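Side-chain contacts in gamma-glutamyl-gamma-aminobutyraldehyde dehydrogenase (Burkholderia cenocepacia, PDB 4LIH), which probably catalyses the NAD(P)+-dependent oxidation of aldehydes, gamma-glutamyl-gamma-aminobutyraldehyde among them, to the corresponding carboxylic acids: residues A30-A35 against V67-A72; P188-G193 against G223-V228. All blocks are in the same frame, centred on the assembly; numbering follows the deposited sequence.

Contact 1. Residues A30-A35 against V67-A72; sequences AFIDGA and VNAAVA
Ile32, whose side chain carries this contact, donates its backbone N to Ala35 O at 3.0 Å, and the return bond from Ala35 N to Ile32 O is weak at 3.4 Å. The pair closes a tight hairpin around Asp33 and Gly34, both with positive phi, and so fixes the main chain from which the isoleucine extends to the helix segment 67-72. With chi1 at -64°, CG2 lies anti to the backbone N, and this branch does the touching. The methyl settles onto the helix backbone where Ala69 passes into Ala70: Ile32 CG2 is 3.7 Å from Ala70 CA and 4.1 Å from Ala69 C. Both alanine methyls lie near it, with Ile32 CG2 at 4.1 Å from Ala70 CB and at 4.3 Å from Ala69 CB. Because these helix side chains end at CB, the branched residue comes down to the main chain itself, and the CA atoms of Ile32 and Ala70 are separated by just 5.5 Å.

The motif is a two-residue beta hairpin, strands 30-32 and 35-37 joined by a turn of type I' geometry, laid against helix 64-80 of the aldehyde dehydrogenase fold. The Arg37 side chain, on the returning strand, touches both Ile32 and Ala69. On the far side of the helix segment, Val67 and Val71 turn away from the hairpin and pack against Leu238 of helix 232-240.

At the hairpin tip, Asp33 OD1 forms a salt bridge with Arg76, further along helix 64-80, adding a polar clasp beside the methyl contact. The Phe31 ring packs against Ala212, Gln213 and Phe216 of helix 206-218.

Contact 2. Residues P188-G193 against G223-V228; sequences PALAAG and GVFNVV
Leu190, near the C-terminal end of helix 178-191, reaches across to Val224 and Phe225 with both of its methyl branches. Its CB points toward the strand segment; a chi1 of -73° swings CG away from the carbonyl carbon, and chi2 then sends the two methyls to different partners. CD1, which continues the extended chain from CA, meets Phe225 at CD1 of the ring, 4.2 Å away; it approaches obliquely, and the two side chains cross at about a right angle. CD2 turns to Val224 instead. Here Leu190 CD2 lies 3.6 Å from Val224 CG1, a close methyl-to-methyl contact, and 3.5 Å from Val224 O, a van der Waals approach to the main chain just before the strand. All three residues are buried, and the contact between them is wholly nonpolar in its side chains.

Both sides are held by polar bonds of their own. Gly193 N donates to Leu190 O at 3.0 Å in a Schellman motif that ends the helix, and the same carbonyl also accepts a bond from Trp83 NE1. Within segment 223-228, Asn226 ND2 donates to Gly223 O at 2.9 Å with an N-H...O angle of 156°; the donor stands 60° out of the carbonyl plane, and the bond links the loop residue Gly223 to the strand. Phe225 is also flanked by Phe186, in an edge-to-face stack, and by Trp98.

After Gly193 the chain enters strand 195-199, which pairs in parallel with 225-227, and helix 206-218 links the two. That beta-alpha-beta crossover, with the C-terminal end of the preceding helix packed on the start of its second strand and the residue before it, is typical of the Rossmann-type nucleotide-binding domain of aldehyde dehydrogenases.

Overall arrangement
Both segments of contact 1 precede those of contact 2 in sequence, yet the contact centres are about 12 Å apart, and they join through strand 225-227. Phe31 O receives a probable hydrogen bond from Val227 N at 2.8 Å, and Asp33 N probably donates to Asn226 OD1 at 2.9 Å, so the N-terminal hairpin lies along the strand of contact 2. Helix 64-80 forms half of contact 1 and touches segment 223-228 of contact 2, Ala70 meeting Val228 and Ala77 touching Val224. Together they tie the hairpin and helix 64-80 to one border of the mixed sheet, whose strand 225-227 pairs in parallel with 195-199 and which probably carries the dinucleotide, away from the predicted active-site Glu274.

Contact 1. Residues A30-A35 against V67-A72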
loop_
_atom_site.group_PDB
_atom_site.type_symbol
_atom_site.label_atom_id
_atom_site.label_comp_id
_atom_site.label_asym_id
_atom_site.label_seq_id
_atom_site.Cartn_x
_atom_site.Cartn_y
_atom_site.Cartn_z
ATOM N N ALA A 30 -8.369 -29.279 29.323
ATOM C CA ALA A 30 -8.670 -28.009 28.680
ATOM C C ALA A 30 -7.825 -26.925 29.286
ATOM O O ALA A 30 -7.409 -27.022 30.457
ATOM C CB ALA A 30 -10.128 -27.648 28.882
ATOM N N PHE A 31 -7.578 -25.873 28.514
ATOM C CA PHE A 31 -6.931 -24.709 29.032
ATOM C C PHE A 31 -7.845 -23.510 28.864
ATOM O O PHE A 31 -8.036 -23.004 27.739
ATOM C CB PHE A 31 -5.600 -24.397 28.347
ATOM C CG PHE A 31 -4.729 -23.454 29.150
ATOM C CD1 PHE A 31 -4.831 -22.061 29.005
ATOM C CD2 PHE A 31 -3.808 -23.951 30.037
ATOM C CE1 PHE A 31 -4.032 -21.215 29.735
ATOM C CE2 PHE A 31 -3.024 -23.111 30.813
ATOM C CZ PHE A 31 -3.126 -21.736 30.637
ATOM N N ILE A 32 -8.383 -23.038 29.991
ATOM C CA ILE A 32 -9.435 -22.057 29.956
ATOM C C ILE A 32 -9.120 -21.013 30.998
ATOM O O ILE A 32 -8.955 -21.361 32.175
ATOM C CB ILE A 32 -10.838 -22.704 30.188
ATOM C CG1 ILE A 32 -11.214 -23.671 29.069
ATOM C CG2 ILE A 32 -11.912 -21.648 30.249
ATOM C CD1 ILE A 32 -12.443 -24.530 29.315
ATOM N N ASP A 33 -9.074 -19.751 30.564
ATOM C CA ASP A 33 -8.917 -18.597 31.459
ATOM C C ASP A 33 -7.698 -18.730 32.365
ATOM O O ASP A 33 -7.799 -18.583 33.595
ATOM C CB ASP A 33 -10.205 -18.382 32.288
ATOM C CG ASP A 33 -10.301 -17.002 32.905
ATOM O OD1 ASP A 33 -9.476 -16.148 32.625
ATOM O OD2 ASP A 33 -11.248 -16.759 33.673
ATOM N N GLY A 34 -6.546 -19.013 31.751
ATOM C CA GLY A 34 -5.240 -19.076 32.435
ATOM C C GLY A 34 -4.890 -20.315 33.234
ATOM O O GLY A 34 -3.889 -20.313 33.972
ATOM N N ALA A 35 -5.658 -21.390 33.078
ATOM C CA ALA A 35 -5.443 -22.605 33.854
ATOM C C ALA A 35 -5.965 -23.855 33.197
ATOM O O ALA A 35 -6.988 -23.837 32.491
ATOM C CB ALA A 35 -6.103 -22.439 35.219
ATOM N N VAL A 67 -17.421 -24.659 26.925
ATOM C CA VAL A 67 -17.407 -23.678 25.820
ATOM C C VAL A 67 -17.854 -22.334 26.395
ATOM O O VAL A 67 -17.194 -21.316 26.166
ATOM C CB VAL A 67 -18.327 -24.072 24.662
ATOM C CG1 VAL A 67 -18.544 -22.895 23.711
ATOM C CG2 VAL A 67 -17.720 -25.251 23.898
ATOM N N ASN A 68 -18.937 -22.328 27.183
ATOM C CA ASN A 68 -19.420 -21.065 27.725
ATOM C C ASN A 68 -18.412 -20.395 28.655
ATOM O O ASN A 68 -18.252 -19.182 28.590
ATOM C CB ASN A 68 -20.753 -21.216 28.449
ATOM C CG ASN A 68 -21.933 -21.296 27.513
ATOM O OD1 ASN A 68 -21.872 -20.994 26.302
ATOM N ND2 ASN A 68 -23.048 -21.717 28.088
ATOM N N ALA A 69 -17.715 -21.178 29.498
ATOM C CA ALA A 69 -16.674 -20.616 30.349
ATOM C C ALA A 69 -15.527 -19.964 29.527
ATOM O O ALA A 69 -15.059 -18.849 29.868
ATOM C CB ALA A 69 -16.118 -21.677 31.280
ATOM N N ALA A 70 -15.118 -20.651 28.442
ATOM C CA ALA A 70 -14.039 -20.190 27.558
ATOM C C ALA A 70 -14.446 -18.907 26.855
ATOM O O ALA A 70 -13.714 -17.947 26.858
ATOM C CB ALA A 70 -13.692 -21.260 26.540
ATOM N N VAL A 71 -15.657 -18.881 26.295
ATOM C CA VAL A 71 -16.166 -17.717 25.613
ATOM C C VAL A 71 -16.342 -16.502 26.531
ATOM O O VAL A 71 -16.026 -15.377 26.137
ATOM C CB VAL A 71 -17.480 -18.038 24.852
ATOM C CG1 VAL A 71 -18.149 -16.760 24.384
ATOM C CG2 VAL A 71 -17.208 -18.974 23.676
ATOM N N ALA A 72 -16.813 -16.738 27.747
ATOM C CA ALA A 72 -16.989 -15.687 28.752
ATOM C C ALA A 72 -15.659 -15.057 29.152
ATOM O O ALA A 72 -15.558 -13.817 29.246
ATOM C CB ALA A 72 -17.710 -16.230 29.985
#

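Contact 2. Residues P188-G193 against G223-V228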
loop_
_atom_site.group_PDB
_atom_site.type_symbol
_atom_site.label_atom_id
_atom_site.label_comp_id
_atom_site.label_asym_id
_atom_site.label_seq_id
_atom_site.Cartn_x
_atom_site.Cartn_y
_atom_site.Cartn_z
ATOM N N PRO A 188 -2.373 -14.841 13.413
ATOM C CA PRO A 188 -2.945 -13.519 13.061
ATOM C C PRO A 188 -4.056 -13.013 14.003
ATOM O O PRO A 188 -4.151 -11.809 14.273
ATOM C CB PRO A 188 -3.518 -13.764 11.673
ATOM C CG PRO A 188 -3.664 -15.252 11.528
ATOM C CD PRO A 188 -2.521 -15.832 12.327
ATOM N N ALA A 189 -4.948 -13.905 14.456
ATOM C CA ALA A 189 -6.052 -13.422 15.304
ATOM C C ALA A 189 -5.500 -12.722 16.560
ATOM O O ALA A 189 -6.018 -11.685 16.945
ATOM C CB ALA A 189 -7.018 -14.544 15.689
ATOM N N LEU A 190 -4.483 -13.307 17.196
ATOM C CA LEU A 190 -3.963 -12.767 18.465
ATOM C C LEU A 190 -3.146 -11.526 18.203
ATOM O O LEU A 190 -3.147 -10.616 18.985
ATOM C CB LEU A 190 -3.104 -13.785 19.208
ATOM C CG LEU A 190 -3.910 -14.904 19.849
ATOM C CD1 LEU A 190 -2.974 -16.023 20.235
ATOM C CD2 LEU A 190 -4.750 -14.403 21.046
ATOM N N ALA A 191 -2.450 -11.493 17.074
ATOM C CA ALA A 191 -1.603 -10.339 16.790
ATOM C C ALA A 191 -2.483 -9.109 16.697
ATOM O O ALA A 191 -2.098 -8.027 17.140
ATOM C CB ALA A 191 -0.847 -10.590 15.511
ATOM N N ALA A 192 -3.678 -9.283 16.105
ATOM C CA ALA A 192 -4.641 -8.189 15.935
ATOM C C ALA A 192 -5.255 -7.701 17.291
ATOM O O ALA A 192 -5.815 -6.604 17.407
ATOM C CB ALA A 192 -5.698 -8.628 14.943
ATOM N N GLY A 193 -5.108 -8.485 18.361
ATOM C CA GLY A 193 -5.673 -8.037 19.656
ATOM C C GLY A 193 -6.899 -8.830 20.073
ATOM O O GLY A 193 -7.393 -8.679 21.194
ATOM N N GLY A 223 -7.545 -15.880 29.604
ATOM C CA GLY A 223 -8.725 -15.714 28.790
ATOM C C GLY A 223 -8.507 -15.320 27.340
ATOM O O GLY A 223 -9.425 -15.434 26.533
ATOM N N VAL A 224 -7.304 -14.877 27.003
ATOM C CA VAL A 224 -7.002 -14.387 25.648
ATOM C C VAL A 224 -6.749 -15.544 24.660
ATOM O O VAL A 224 -7.048 -15.426 23.432
ATOM C CB VAL A 224 -5.851 -13.383 25.725
ATOM C CG1 VAL A 224 -5.312 -13.075 24.318
ATOM C CG2 VAL A 224 -6.307 -12.114 26.449
ATOM N N PHE A 225 -6.248 -16.667 25.213
ATOM C CA PHE A 225 -6.036 -17.887 24.442
ATOM C C PHE A 225 -6.476 -19.099 25.266
ATOM O O PHE A 225 -5.896 -19.382 26.299
ATOM C CB PHE A 225 -4.600 -18.019 23.920
ATOM C CG PHE A 225 -4.399 -19.193 22.963
ATOM C CD1 PHE A 225 -5.103 -19.304 21.764
ATOM C CD2 PHE A 225 -3.511 -20.200 23.293
ATOM C CE1 PHE A 225 -4.883 -20.393 20.920
ATOM C CE2 PHE A 225 -3.321 -21.292 22.495
ATOM C CZ PHE A 225 -4.006 -21.393 21.285
ATOM N N ASN A 226 -7.577 -19.712 24.835
ATOM C CA ASN A 226 -8.214 -20.865 25.484
ATOM C C ASN A 226 -8.297 -22.021 24.486
ATOM O O ASN A 226 -8.539 -21.807 23.286
ATOM C CB ASN A 226 -9.639 -20.530 25.882
ATOM C CG ASN A 226 -9.766 -19.185 26.565
ATOM O OD1 ASN A 226 -9.531 -19.060 27.768
ATOM N ND2 ASN A 226 -10.053 -18.147 25.775
ATOM N N VAL A 227 -8.133 -23.250 24.991
ATOM C CA VAL A 227 -8.219 -24.457 24.175
ATOM C C VAL A 227 -9.264 -25.385 24.825
ATOM O O VAL A 227 -9.202 -25.672 26.054
ATOM C CB VAL A 227 -6.831 -25.150 24.019
ATOM C CG1 VAL A 227 -6.947 -26.518 23.340
ATOM C CG2 VAL A 227 -5.866 -24.241 23.239
ATOM N N VAL A 228 -10.256 -25.763 24.026
ATOM C CA VAL A 228 -11.404 -26.559 24.441
ATOM C C VAL A 228 -11.447 -27.853 23.627
ATOM O O VAL A 228 -12.072 -27.908 22.561
ATOM C CB VAL A 228 -12.715 -25.763 24.248
ATOM C CG1 VAL A 228 -13.947 -26.568 24.610
ATOM C CG2 VAL A 228 -12.649 -24.504 25.066
#